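Local coordinates for Low temperature requirement C protein (Listeria monocytogenes, PDB 1Y9I) that probably acts as a phosphatidylglycerophosphatase, a putative membrane lipid phosphatase that binds calcium and magnesium ions, at residues Glu30-Leu35 with Ala149-Ala154. Numbering follows the deposited sequence.
Sequences ELVLFL and AIAAAA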
loop_
_atom_site.group_PDB
_atom_site.type_symbol
_atom_site.label_atom_id
_atom_site.label_comp_id
_atom_site.label_asym_id
_atom_site.label_seq_id
_atom_site.Cartn_x
_atom_site.Cartn_y
_atom_site.Cartn_z
ATOM N N GLU A 30 2.472 -19.431 17.436
ATOM C CA GLU A 30 3.397 -19.002 18.481
ATOM C C GLU A 30 3.818 -17.548 18.265
ATOM O O GLU A 30 4.069 -16.813 19.224
ATOM C CB GLU A 30 4.636 -19.903 18.491
ATOM C CG GLU A 30 4.402 -21.272 19.109
ATOM C CD GLU A 30 4.393 -21.233 20.627
ATOM O OE1 GLU A 30 3.568 -20.497 21.206
ATOM O OE2 GLU A 30 5.216 -21.942 21.245
ATOM N N LEU A 31 3.894 -17.147 16.998
ATOM C CA LEU A 31 4.269 -15.782 16.639
ATOM C C LEU A 31 3.138 -14.835 17.014
ATOM O O LEU A 31 3.372 -13.726 17.489
ATOM C CB LEU A 31 4.539 -15.675 15.127
ATOM C CG LEU A 31 5.728 -16.448 14.536
ATOM C CD1 LEU A 31 5.830 -16.174 13.019
ATOM C CD2 LEU A 31 7.007 -16.022 15.228
ATOM N N VAL A 32 1.907 -15.268 16.772
ATOM C CA VAL A 32 0.752 -14.447 17.109
ATOM C C VAL A 32 0.737 -14.266 18.626
ATOM O O VAL A 32 0.448 -13.184 19.132
ATOM C CB VAL A 32 -0.557 -15.121 16.661
ATOM C CG1 VAL A 32 -1.754 -14.298 17.129
ATOM C CG2 VAL A 32 -0.573 -15.271 15.140
ATOM N N LEU A 33 1.055 -15.333 19.351
ATOM C CA LEU A 33 1.084 -15.280 20.812
ATOM C C LEU A 33 2.144 -14.261 21.238
ATOM O O LEU A 33 1.912 -13.430 22.118
ATOM C CB LEU A 33 1.421 -16.665 21.381
ATOM C CG LEU A 33 1.408 -16.818 22.907
ATOM C CD1 LEU A 33 0.006 -16.560 23.437
ATOM C CD2 LEU A 33 1.867 -18.220 23.281
ATOM N N PHE A 34 3.303 -14.324 20.586
ATOM C CA PHE A 34 4.418 -13.419 20.866
ATOM C C PHE A 34 4.013 -11.956 20.656
ATOM O O PHE A 34 4.423 -11.066 21.403
ATOM C CB PHE A 34 5.588 -13.759 19.937
ATOM C CG PHE A 34 6.773 -12.852 20.094
ATOM C CD1 PHE A 34 7.674 -13.036 21.140
ATOM C CD2 PHE A 34 6.988 -11.815 19.197
ATOM C CE1 PHE A 34 8.774 -12.195 21.289
ATOM C CE2 PHE A 34 8.084 -10.967 19.337
ATOM C CZ PHE A 34 8.979 -11.160 20.386
ATOM N N LEU A 35 3.207 -11.718 19.626
ATOM C CA LEU A 35 2.753 -10.369 19.300
ATOM C C LEU A 35 1.642 -9.802 20.180
ATOM O O LEU A 35 1.596 -8.594 20.418
ATOM C CB LEU A 35 2.254 -10.328 17.860
ATOM C CG LEU A 35 3.267 -10.536 16.739
ATOM C CD1 LEU A 35 2.536 -10.567 15.403
ATOM C CD2 LEU A 35 4.285 -9.410 16.761
ATOM N N ALA A 149 3.993 -12.036 7.984
ATOM C CA ALA A 149 2.759 -11.359 7.586
ATOM C C ALA A 149 1.507 -12.123 8.017
ATOM O O ALA A 149 0.509 -11.518 8.416
ATOM C CB ALA A 149 2.745 -11.146 6.082
ATOM N N ILE A 150 1.543 -13.445 7.913
ATOM C CA ILE A 150 0.396 -14.246 8.330
ATOM C C ILE A 150 0.198 -14.048 9.837
ATOM O O ILE A 150 -0.928 -13.928 10.310
ATOM C CB ILE A 150 0.608 -15.748 8.023
ATOM C CG1 ILE A 150 0.526 -15.986 6.511
ATOM C CG2 ILE A 150 -0.465 -16.590 8.724
ATOM C CD1 ILE A 150 1.006 -17.360 6.062
ATOM N N ALA A 151 1.301 -14.003 10.580
ATOM C CA ALA A 151 1.235 -13.798 12.029
ATOM C C ALA A 151 0.633 -12.430 12.357
ATOM O O ALA A 151 -0.241 -12.309 13.224
ATOM C CB ALA A 151 2.637 -13.916 12.636
ATOM N N ALA A 152 1.106 -11.400 11.663
ATOM C CA ALA A 152 0.621 -10.044 11.878
ATOM C C ALA A 152 -0.850 -9.915 11.497
ATOM O O ALA A 152 -1.617 -9.233 12.175
ATOM C CB ALA A 152 1.461 -9.052 11.073
ATOM N N ALA A 153 -1.242 -10.554 10.400
ATOM C CA ALA A 153 -2.631 -10.500 9.967
ATOM C C ALA A 153 -3.503 -11.198 11.007
ATOM O O ALA A 153 -4.579 -10.701 11.361
ATOM C CB ALA A 153 -2.790 -11.173 8.602
ATOM N N ALA A 154 -3.033 -12.348 11.490
ATOM C CA ALA A 154 -3.755 -13.122 12.491
ATOM C C ALA A 154 -3.865 -12.320 13.786
ATOM O O ALA A 154 -4.902 -12.347 14.448
ATOM C CB ALA A 154 -3.039 -14.458 12.747
#
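Ala-151 sets its methyl among Leu-31, Val-32 and Leu-35, which curve round it from successive turns of helix 25-36. Leu-31 meets it through the base of its side chain, CB to Ala-151 CB at 3.6 Å, while its CD1 leans on the same methyl, 3.9 Å from Ala-151 CB. From the next turn, CD1 of Leu-35 rests on the backbone, 3.9 Å from Ala-151 O and 4.0 Å from Ala-152 CA. Val-32 approaches alongside, and its CG2 does the touching: with CG1 anti to the backbone N (chi1 175°), CG2 is anti to the carbonyl carbon and reaches Ala-151 and Ala-154, 3.5 Å from Ala-151 O and 3.5 Å from Ala-154 CB. Alanines at i and i+3 thus offer a low surface, and the axes of the two segments come within 8.6 Å, crossing at -54°. The nearest alpha carbons, CA of Val-32 and CA of Ala-151, are 5.1 Å apart. The contact joins helix 25-36 to helix 143-160 in the buried interior of the all-helical subunit. Cys-48 and Val-52 of helix 45-56 also touch Val-32, whereas from helix 114-123 Ile-120 touches Leu-31 and Asn-116 touches Leu-35. Between the two segments the side-chain chemistry is wholly apolar, so the close approach rests on the fit of aliphatic carbons of Leu-31, Val-32 and Leu-35 against the alanine methyls and the backbone beside them rather than on directional bonds.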